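Local structure of malic enzyme (Entamoeba histolytica, 3NV9) at residues A[99-107]-A[300-308]; A[217-227]-A[241-252]. The protein probably catalyses the oxidative decarboxylation of malate to pyruvate with NAD or NADP as electron acceptor, as malic enzymes generally do. All blocks are in the same frame, centred on the assembly; numbering follows the deposited sequence.

Contact 1: residues A[99-107]-A[300-308]. With GOL (glycerol), chain L.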
loop_
_atom_site.group_PDB
_atom_site.type_symbol
_atom_site.label_atom_id
_atom_site.label_comp_id
_atom_site.label_asym_id
_atom_site.label_seq_id
_atom_site.Cartn_x
_atom_site.Cartn_y
_atom_site.Cartn_z
ATOM N N SER A 99 0.672 11.669 -11.575
ATOM C CA SER A 99 -0.096 11.337 -12.778
ATOM C C SER A 99 -0.078 12.423 -13.837
ATOM O O SER A 99 -1.041 12.640 -14.540
ATOM C CB SER A 99 -1.529 10.929 -12.444
ATOM O OG SER A 99 -1.508 10.006 -11.416
ATOM N N THR A 100 1.073 13.024 -13.970
ATOM C CA THR A 100 1.282 14.193 -14.767
ATOM C C THR A 100 1.916 13.800 -16.139
ATOM O O THR A 100 1.713 14.481 -17.114
ATOM C CB THR A 100 2.131 15.130 -13.859
ATOM O OG1 THR A 100 1.507 16.391 -13.674
ATOM C CG2 THR A 100 3.533 15.197 -14.175
ATOM N N ARG A 101 2.641 12.671 -16.219
ATOM C CA ARG A 101 3.127 12.153 -17.513
ATOM C C ARG A 101 2.791 10.648 -17.664
ATOM O O ARG A 101 3.652 9.770 -17.678
ATOM C CB ARG A 101 4.645 12.437 -17.650
ATOM C CG ARG A 101 5.173 12.565 -19.094
ATOM C CD ARG A 101 4.335 13.581 -19.896
ATOM N NE ARG A 101 4.814 14.972 -19.768
ATOM C CZ ARG A 101 4.056 16.085 -19.771
ATOM N NH1 ARG A 101 2.720 16.040 -19.856
ATOM N NH2 ARG A 101 4.656 17.276 -19.679
ATOM N N VAL A 102 1.521 10.319 -17.726
ATOM C CA VAL A 102 1.243 8.893 -17.733
ATOM C C VAL A 102 1.066 8.338 -19.115
ATOM O O VAL A 102 0.037 8.580 -19.786
ATOM C CB VAL A 102 0.309 8.373 -16.554
ATOM C CG1 VAL A 102 -0.135 9.487 -15.598
ATOM C CG2 VAL A 102 -0.764 7.465 -17.011
ATOM N N LEU A 103 2.107 7.599 -19.525
ATOM C CA LEU A 103 2.370 7.266 -20.918
ATOM C C LEU A 103 2.152 8.483 -21.816
ATOM O O LEU A 103 2.407 9.584 -21.396
ATOM C CB LEU A 103 1.526 6.106 -21.372
ATOM C CG LEU A 103 1.398 4.941 -20.394
ATOM C CD1 LEU A 103 0.323 3.984 -20.937
ATOM C CD2 LEU A 103 2.758 4.219 -20.240
ATOM N N GLY A 104 1.671 8.292 -23.039
ATOM C CA GLY A 104 1.574 9.388 -23.988
ATOM C C GLY A 104 0.281 10.153 -23.735
ATOM O O GLY A 104 -0.035 11.134 -24.428
ATOM N N ASP A 105 -0.485 9.705 -22.748
ATOM C CA ASP A 105 -1.750 10.374 -22.425
ATOM C C ASP A 105 -1.472 11.599 -21.562
ATOM O O ASP A 105 -2.290 12.518 -21.497
ATOM C CB ASP A 105 -2.688 9.418 -21.714
ATOM C CG ASP A 105 -3.082 8.256 -22.588
ATOM O OD1 ASP A 105 -3.625 8.519 -23.697
ATOM O OD2 ASP A 105 -2.856 7.092 -22.190
ATOM N N GLY A 106 -0.326 11.610 -20.895
ATOM C CA GLY A 106 0.114 12.809 -20.244
ATOM C C GLY A 106 -0.550 13.012 -18.908
ATOM O O GLY A 106 -0.565 12.093 -18.064
ATOM N N ASP A 107 -1.079 14.217 -18.702
ATOM C CA ASP A 107 -1.665 14.558 -17.399
ATOM C C ASP A 107 -3.127 14.060 -17.348
ATOM O O ASP A 107 -4.001 14.532 -18.099
ATOM C CB ASP A 107 -1.513 16.072 -17.101
ATOM C CG ASP A 107 -2.124 16.501 -15.760
ATOM O OD1 ASP A 107 -2.604 15.689 -14.925
ATOM O OD2 ASP A 107 -2.114 17.716 -15.539
ATOM N N SER A 300 13.535 7.096 -30.294
ATOM C CA SER A 300 12.484 8.010 -29.831
ATOM C C SER A 300 11.618 7.456 -28.688
ATOM O O SER A 300 11.209 6.287 -28.723
ATOM C CB SER A 300 11.552 8.393 -30.989
ATOM O OG SER A 300 10.607 9.378 -30.559
ATOM N N LEU A 301 11.347 8.330 -27.710
ATOM C CA LEU A 301 10.353 8.146 -26.642
ATOM C C LEU A 301 9.690 9.504 -26.375
ATOM O O LEU A 301 9.842 10.127 -25.308
ATOM C CB LEU A 301 10.970 7.599 -25.348
ATOM C CG LEU A 301 10.048 6.561 -24.682
ATOM C CD1 LEU A 301 10.716 5.825 -23.519
ATOM C CD2 LEU A 301 8.636 7.143 -24.262
ATOM N N SER A 302 8.971 9.957 -27.390
ATOM C CA SER A 302 8.236 11.190 -27.351
ATOM C C SER A 302 7.123 11.029 -26.326
ATOM O O SER A 302 6.223 10.210 -26.510
ATOM C CB SER A 302 7.675 11.452 -28.762
ATOM O OG SER A 302 6.581 12.362 -28.746
ATOM N N THR A 303 7.193 11.753 -25.218
ATOM C CA THR A 303 6.058 11.790 -24.277
ATOM C C THR A 303 5.762 13.250 -23.874
ATOM O O THR A 303 6.684 13.968 -23.471
ATOM C CB THR A 303 6.261 10.820 -23.023
ATOM O OG1 THR A 303 4.995 10.438 -22.459
ATOM C CG2 THR A 303 7.116 11.438 -21.927
ATOM N N PRO A 304 4.503 13.725 -24.040
ATOM C CA PRO A 304 3.356 13.223 -24.785
ATOM C C PRO A 304 2.943 14.325 -25.772
ATOM O O PRO A 304 3.527 15.415 -25.717
ATOM C CB PRO A 304 2.315 13.124 -23.679
ATOM C CG PRO A 304 2.583 14.384 -22.819
ATOM C CD PRO A 304 4.052 14.762 -23.078
ATOM N N GLY A 305 1.968 14.119 -26.664
ATOM C CA GLY A 305 1.299 12.857 -26.959
ATOM C C GLY A 305 2.014 12.266 -28.154
ATOM O O GLY A 305 3.230 12.041 -28.070
ATOM N N PRO A 306 1.290 12.028 -29.268
ATOM C CA PRO A 306 1.869 11.219 -30.355
ATOM C C PRO A 306 3.132 11.880 -30.878
ATOM O O PRO A 306 3.132 13.098 -31.105
ATOM C CB PRO A 306 0.772 11.219 -31.423
ATOM C CG PRO A 306 -0.483 11.532 -30.683
ATOM C CD PRO A 306 -0.085 12.453 -29.571
ATOM N N GLY A 307 4.214 11.116 -30.997
ATOM C CA GLY A 307 5.450 11.646 -31.556
ATOM C C GLY A 307 5.483 11.452 -33.045
ATOM O O GLY A 307 4.492 11.062 -33.670
ATOM N N VAL A 308 6.620 11.762 -33.635
ATOM C CA VAL A 308 6.807 11.576 -35.064
ATOM C C VAL A 308 8.129 10.881 -35.349
ATOM O O VAL A 308 9.186 11.365 -34.969
ATOM C CB VAL A 308 6.878 12.907 -35.836
ATOM C CG1 VAL A 308 7.045 12.607 -37.353
ATOM C CG2 VAL A 308 5.672 13.789 -35.577
HETATM C C1 GOL L . 9.844 13.410 -18.670
HETATM O O1 GOL L . 8.884 13.116 -17.674
HETATM C C2 GOL L . 9.428 14.333 -19.784
HETATM O O2 GOL L . 8.159 14.907 -19.639
HETATM C C3 GOL L . 9.245 13.569 -21.015
HETATM O O3 GOL L . 8.913 14.642 -21.839
#

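Contact 2: residues A[217-227]-A[241-252]. With SO4 (sulfate ion), chain G.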
loop_
_atom_site.group_PDB
_atom_site.type_symbol
_atom_site.label_atom_id
_atom_site.label_comp_id
_atom_site.label_asym_id
_atom_site.label_seq_id
_atom_site.Cartn_x
_atom_site.Cartn_y
_atom_site.Cartn_z
ATOM N N ILE A 217 29.874 -0.074 -30.589
ATOM C CA ILE A 217 29.071 1.008 -30.008
ATOM C C ILE A 217 29.607 2.425 -30.288
ATOM O O ILE A 217 28.808 3.359 -30.617
ATOM C CB ILE A 217 28.785 0.781 -28.514
ATOM C CG1 ILE A 217 27.599 1.648 -28.045
ATOM C CG2 ILE A 217 30.077 0.886 -27.638
ATOM C CD1 ILE A 217 27.205 1.394 -26.589
ATOM N N HIS A 218 30.943 2.562 -30.201
ATOM C CA HIS A 218 31.664 3.840 -30.306
ATOM C C HIS A 218 31.763 4.332 -31.754
ATOM O O HIS A 218 32.151 5.488 -32.005
ATOM C CB HIS A 218 33.076 3.694 -29.696
ATOM C CG HIS A 218 33.794 4.987 -29.490
ATOM N ND1 HIS A 218 34.513 5.607 -30.494
ATOM C CD2 HIS A 218 33.935 5.767 -28.385
ATOM C CE1 HIS A 218 35.049 6.723 -30.023
ATOM N NE2 HIS A 218 34.712 6.843 -28.747
ATOM N N GLU A 219 31.444 3.454 -32.697
ATOM C CA GLU A 219 31.563 3.781 -34.111
ATOM C C GLU A 219 30.198 4.037 -34.783
ATOM O O GLU A 219 30.147 4.271 -36.009
ATOM C CB GLU A 219 32.409 2.728 -34.864
ATOM C CG GLU A 219 33.936 2.620 -34.348
ATOM C CD GLU A 219 34.776 3.963 -34.481
ATOM O OE1 GLU A 219 34.816 4.542 -35.610
ATOM O OE2 GLU A 219 35.403 4.429 -33.462
ATOM N N CYS A 220 29.116 4.028 -33.981
ATOM C CA CYS A 220 27.741 4.334 -34.454
ATOM C C CYS A 220 27.231 5.777 -34.359
ATOM O O CYS A 220 27.295 6.407 -33.317
ATOM C CB CYS A 220 26.726 3.446 -33.773
ATOM S SG CYS A 220 26.948 1.727 -34.163
ATOM N N ARG A 221 26.671 6.276 -35.447
ATOM C CA ARG A 221 25.990 7.532 -35.360
ATOM C C ARG A 221 24.577 7.293 -34.797
ATOM O O ARG A 221 23.767 6.529 -35.345
ATOM C CB ARG A 221 25.957 8.218 -36.744
ATOM C CG ARG A 221 27.335 8.745 -37.278
ATOM C CD ARG A 221 27.096 9.662 -38.544
ATOM N NE ARG A 221 26.242 10.774 -38.131
ATOM C CZ ARG A 221 24.979 10.967 -38.515
ATOM N NH1 ARG A 221 24.374 10.168 -39.391
ATOM N NH2 ARG A 221 24.303 11.970 -37.987
ATOM N N MET A 222 24.274 7.977 -33.713
ATOM C CA MET A 222 22.982 7.805 -33.062
ATOM C C MET A 222 22.183 9.112 -33.010
ATOM O O MET A 222 22.710 10.126 -32.521
ATOM C CB MET A 222 23.212 7.252 -31.667
ATOM C CG MET A 222 23.935 5.902 -31.701
ATOM S SD MET A 222 24.033 5.322 -30.026
ATOM C CE MET A 222 25.274 3.991 -30.189
ATOM N N VAL A 223 20.940 9.082 -33.526
ATOM C CA VAL A 223 20.008 10.224 -33.428
ATOM C C VAL A 223 18.865 9.979 -32.395
ATOM O O VAL A 223 18.099 9.027 -32.547
ATOM C CB VAL A 223 19.355 10.549 -34.780
ATOM C CG1 VAL A 223 18.389 11.789 -34.660
ATOM C CG2 VAL A 223 20.416 10.774 -35.853
ATOM N N PHE A 224 18.746 10.856 -31.392
ATOM C CA PHE A 224 17.696 10.796 -30.399
ATOM C C PHE A 224 16.549 11.804 -30.628
ATOM O O PHE A 224 16.786 13.002 -30.604
ATOM C CB PHE A 224 18.283 10.999 -29.019
ATOM C CG PHE A 224 19.214 9.897 -28.598
ATOM C CD1 PHE A 224 20.523 9.843 -29.092
ATOM C CD2 PHE A 224 18.808 8.935 -27.665
ATOM C CE1 PHE A 224 21.426 8.805 -28.670
ATOM C CE2 PHE A 224 19.689 7.907 -27.222
ATOM C CZ PHE A 224 20.992 7.822 -27.745
ATOM N N ILE A 225 15.333 11.309 -30.896
ATOM C CA ILE A 225 14.171 12.184 -31.165
ATOM C C ILE A 225 13.429 12.371 -29.843
ATOM O O ILE A 225 12.774 11.411 -29.334
ATOM C CB ILE A 225 13.163 11.612 -32.198
ATOM C CG1 ILE A 225 13.841 11.021 -33.449
ATOM C CG2 ILE A 225 12.031 12.634 -32.536
ATOM C CD1 ILE A 225 14.575 11.949 -34.296
ATOM N N GLY A 226 13.583 13.569 -29.266
ATOM C CA GLY A 226 12.949 13.921 -27.992
ATOM C C GLY A 226 14.000 14.142 -26.919
ATOM O O GLY A 226 14.965 13.396 -26.853
ATOM N N ALA A 227 13.815 15.162 -26.087
ATOM C CA ALA A 227 14.689 15.440 -24.968
ATOM C C ALA A 227 13.984 15.275 -23.635
ATOM O O ALA A 227 14.372 15.904 -22.639
ATOM C CB ALA A 227 15.226 16.827 -25.057
ATOM N N ALA A 241 28.323 3.741 -21.343
ATOM C CA ALA A 241 28.559 2.369 -21.800
ATOM C C ALA A 241 29.495 2.276 -23.005
ATOM O O ALA A 241 29.883 1.180 -23.404
ATOM C CB ALA A 241 27.229 1.635 -22.099
ATOM N N GLY A 242 29.827 3.424 -23.581
ATOM C CA GLY A 242 30.913 3.487 -24.578
ATOM C C GLY A 242 30.643 4.145 -25.914
ATOM O O GLY A 242 31.472 4.035 -26.811
ATOM N N ALA A 243 29.492 4.805 -26.084
ATOM C CA ALA A 243 29.220 5.460 -27.376
ATOM C C ALA A 243 30.104 6.700 -27.505
ATOM O O ALA A 243 30.647 7.192 -26.527
ATOM C CB ALA A 243 27.751 5.823 -27.539
ATOM N N ASP A 244 30.270 7.196 -28.721
ATOM C CA ASP A 244 31.044 8.432 -28.922
ATOM C C ASP A 244 30.115 9.650 -28.818
ATOM O O ASP A 244 29.248 9.810 -29.673
ATOM C CB ASP A 244 31.636 8.394 -30.330
ATOM C CG ASP A 244 32.676 9.491 -30.556
ATOM O OD1 ASP A 244 32.746 10.417 -29.713
ATOM O OD2 ASP A 244 33.427 9.408 -31.576
ATOM N N PRO A 245 30.304 10.537 -27.821
ATOM C CA PRO A 245 29.397 11.704 -27.776
ATOM C C PRO A 245 29.406 12.549 -29.056
ATOM O O PRO A 245 28.383 13.125 -29.404
ATOM C CB PRO A 245 29.900 12.523 -26.573
ATOM C CG PRO A 245 30.725 11.613 -25.780
ATOM C CD PRO A 245 31.313 10.594 -26.747
ATOM N N LYS A 246 30.523 12.569 -29.782
ATOM C CA LYS A 246 30.649 13.381 -30.999
ATOM C C LYS A 246 29.742 12.863 -32.136
ATOM O O LYS A 246 29.376 13.621 -33.073
ATOM C CB LYS A 246 32.101 13.422 -31.489
ATOM C CG LYS A 246 33.149 14.061 -30.535
ATOM C CD LYS A 246 34.465 14.348 -31.326
ATOM C CE LYS A 246 35.758 14.213 -30.484
ATOM N NZ LYS A 246 35.775 15.148 -29.321
ATOM N N LYS A 247 29.381 11.579 -32.054
ATOM C CA LYS A 247 28.615 10.938 -33.130
ATOM C C LYS A 247 27.092 10.941 -32.857
ATOM O O LYS A 247 26.329 10.309 -33.585
ATOM C CB LYS A 247 29.099 9.493 -33.352
ATOM C CG LYS A 247 30.567 9.324 -33.795
ATOM C CD LYS A 247 30.705 7.950 -34.506
ATOM C CE LYS A 247 32.161 7.506 -34.761
ATOM N NZ LYS A 247 32.944 7.433 -33.488
ATOM N N ILE A 248 26.688 11.645 -31.808
ATOM C CA ILE A 248 25.335 11.598 -31.237
ATOM C C ILE A 248 24.585 12.947 -31.425
ATOM O O ILE A 248 25.129 14.000 -31.118
ATOM C CB ILE A 248 25.432 11.237 -29.715
ATOM C CG1 ILE A 248 25.562 9.724 -29.530
ATOM C CG2 ILE A 248 24.216 11.672 -28.940
ATOM C CD1 ILE A 248 25.758 9.345 -28.129
ATOM N N VAL A 249 23.347 12.925 -31.922
ATOM C CA VAL A 249 22.542 14.138 -31.862
ATOM C C VAL A 249 21.224 13.893 -31.115
ATOM O O VAL A 249 20.474 12.981 -31.505
ATOM C CB VAL A 249 22.025 14.605 -33.248
ATOM C CG1 VAL A 249 21.770 16.109 -33.234
ATOM C CG2 VAL A 249 22.857 14.127 -34.395
ATOM N N MET A 250 20.908 14.735 -30.136
ATOM C CA MET A 250 19.530 14.809 -29.609
ATOM C C MET A 250 18.647 15.996 -30.156
ATOM O O MET A 250 19.134 17.115 -30.307
ATOM C CB MET A 250 19.575 14.801 -28.088
ATOM C CG MET A 250 18.265 15.022 -27.424
ATOM S SD MET A 250 18.299 14.218 -25.823
ATOM C CE MET A 250 18.906 15.413 -24.692
ATOM N N PHE A 251 17.361 15.761 -30.437
ATOM C CA PHE A 251 16.444 16.872 -30.797
ATOM C C PHE A 251 15.345 17.112 -29.751
ATOM O O PHE A 251 14.748 16.160 -29.227
ATOM C CB PHE A 251 15.790 16.673 -32.160
ATOM C CG PHE A 251 16.752 16.653 -33.314
ATOM C CD1 PHE A 251 17.611 15.550 -33.522
ATOM C CD2 PHE A 251 16.795 17.726 -34.237
ATOM C CE1 PHE A 251 18.517 15.535 -34.618
ATOM C CE2 PHE A 251 17.691 17.704 -35.367
ATOM C CZ PHE A 251 18.547 16.627 -35.548
ATOM N N ASP A 252 15.084 18.384 -29.430
ATOM C CA ASP A 252 13.876 18.733 -28.692
ATOM C C ASP A 252 12.835 19.355 -29.656
ATOM O O ASP A 252 12.989 19.232 -30.884
ATOM C CB ASP A 252 14.217 19.613 -27.496
ATOM C CG ASP A 252 14.676 20.971 -27.900
ATOM O OD1 ASP A 252 14.643 21.243 -29.113
ATOM O OD2 ASP A 252 15.071 21.745 -27.009
HETATM S S SO4 G . 11.194 17.662 -25.993
HETATM O O1 SO4 G . 11.405 17.047 -27.320
HETATM O O2 SO4 G . 12.423 17.940 -25.246
HETATM O O3 SO4 G . 10.468 18.956 -26.090
HETATM O O4 SO4 G . 10.501 16.651 -25.207
HETATM O O HOH W 1 28.794 6.050 -31.046
HETATM O O HOH W 2 36.277 7.035 -34.379
HETATM O O HOH W 3 25.341 11.887 -35.481
#

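Contact 1: residues A[99-107]-A[300-308]
Two loops, one following strand 92-97 of the parallel sheet and one following strand 297-300 of the Rossmann-type sheet, meet where R101 and G104 lie against T303 and P304. The first loop turns at a classic beta bulge, in which D105 and G106 both face V102. R101 and P304 carry much of the side-chain packing. Their side chains cross at about a right angle, and bends at chi2 (52°) and chi3 (88°) turn a guanidinium face to the proline. P304 CD lies over that face, towards its rim, 3.4 Å from R101 NE, while P304 CG touches R101 NH1 at 3.4 Å. Nearer the backbone, R101 CG packs on T303 CG2 at 3.6 Å. P304 CB also rests on G104 O, 3.2 Å away, and the same oxygen receives a CA-H...O contact from G305 CA at 3.3 Å. A cis peptide precedes both P304 and G305. A glycerol, probably from the crystallisation liquor, bridges the two loops: its O3 donates to T303 O at 2.8 Å, and R101 NE reaches its O2 by a weak bond at 3.3 Å in the guanidinium plane. D105 OD2 is hydrogen-bonded to S70 OG of the second subunit. Direct adhesion between the loops is therefore van der Waals packing and C-H...O contact, so R101 probably contributes here mainly by packing.

Contact 2: residues A[217-227]-A[241-252]
H218 and D244 lie stacked, with the imidazole and carboxylate planes 18° apart and D244 CB over the ring centre in a CH-pi contact, 3.8 Å from the H218 centroid. K247 crosses the histidine at about a right angle. Its chain stays extended until chi4 (58°), where the bend delivers NZ to H218 O at 2.6 Å, in the carbonyl plane. NZ also takes the anti lone pair of D244 OD2 at 2.8 Å, and a long salt bridge to E219 OE2 (3.9 Å) completes the network. D244 OD1 accepts from K246 N, 59° above the carboxylate plane, in an Asx turn, so both oxygens are held.

Beyond this polar end the strands run parallel, M222 beside I248 through I225 beside F251, joined by bonds such as F224 N to V249 O (2.7 Å). V223 and F251 meet obliquely, V223 CG1 to F251 CE1 at 3.7 Å. On the opposite face F224 CE1 touches I248 CG2 at 4.0 Å, while V249 O lies in plane at the edge of the F224 ring. A227 N bonds weakly to a sulfate, probably from the crystallisation liquor.

This is a beta-alpha-beta crossover of the NAD-binding Rossmann fold: strand 222-225, helix 229-240, strand 248-252. That helix packs on M222, I248 and M250; helix 288-292 packs on V223, I225 and F251; strand 297-300 pairs along the other edge of 222-225.

From the N terminus, the chain first supplies loop 99-107, and only 193 residues later does 300-308 return to close contact 1. Contact 2 falls within that long excursion, closing a short loop of its own around helix 229-240; the two do not cross. The short closure builds a local beta-alpha-beta unit, whereas the long one joins the loop after strand 92-97 of the parallel sheet to the Rossmann-fold part. Strand 297-300, neighbour of 222-225 in the mixed sheet, connects them: it leads directly into the loop of contact 1. There S300 OG lies 3.2 Å from I225 O, a probable hydrogen bond, and at this point the two contacts touch.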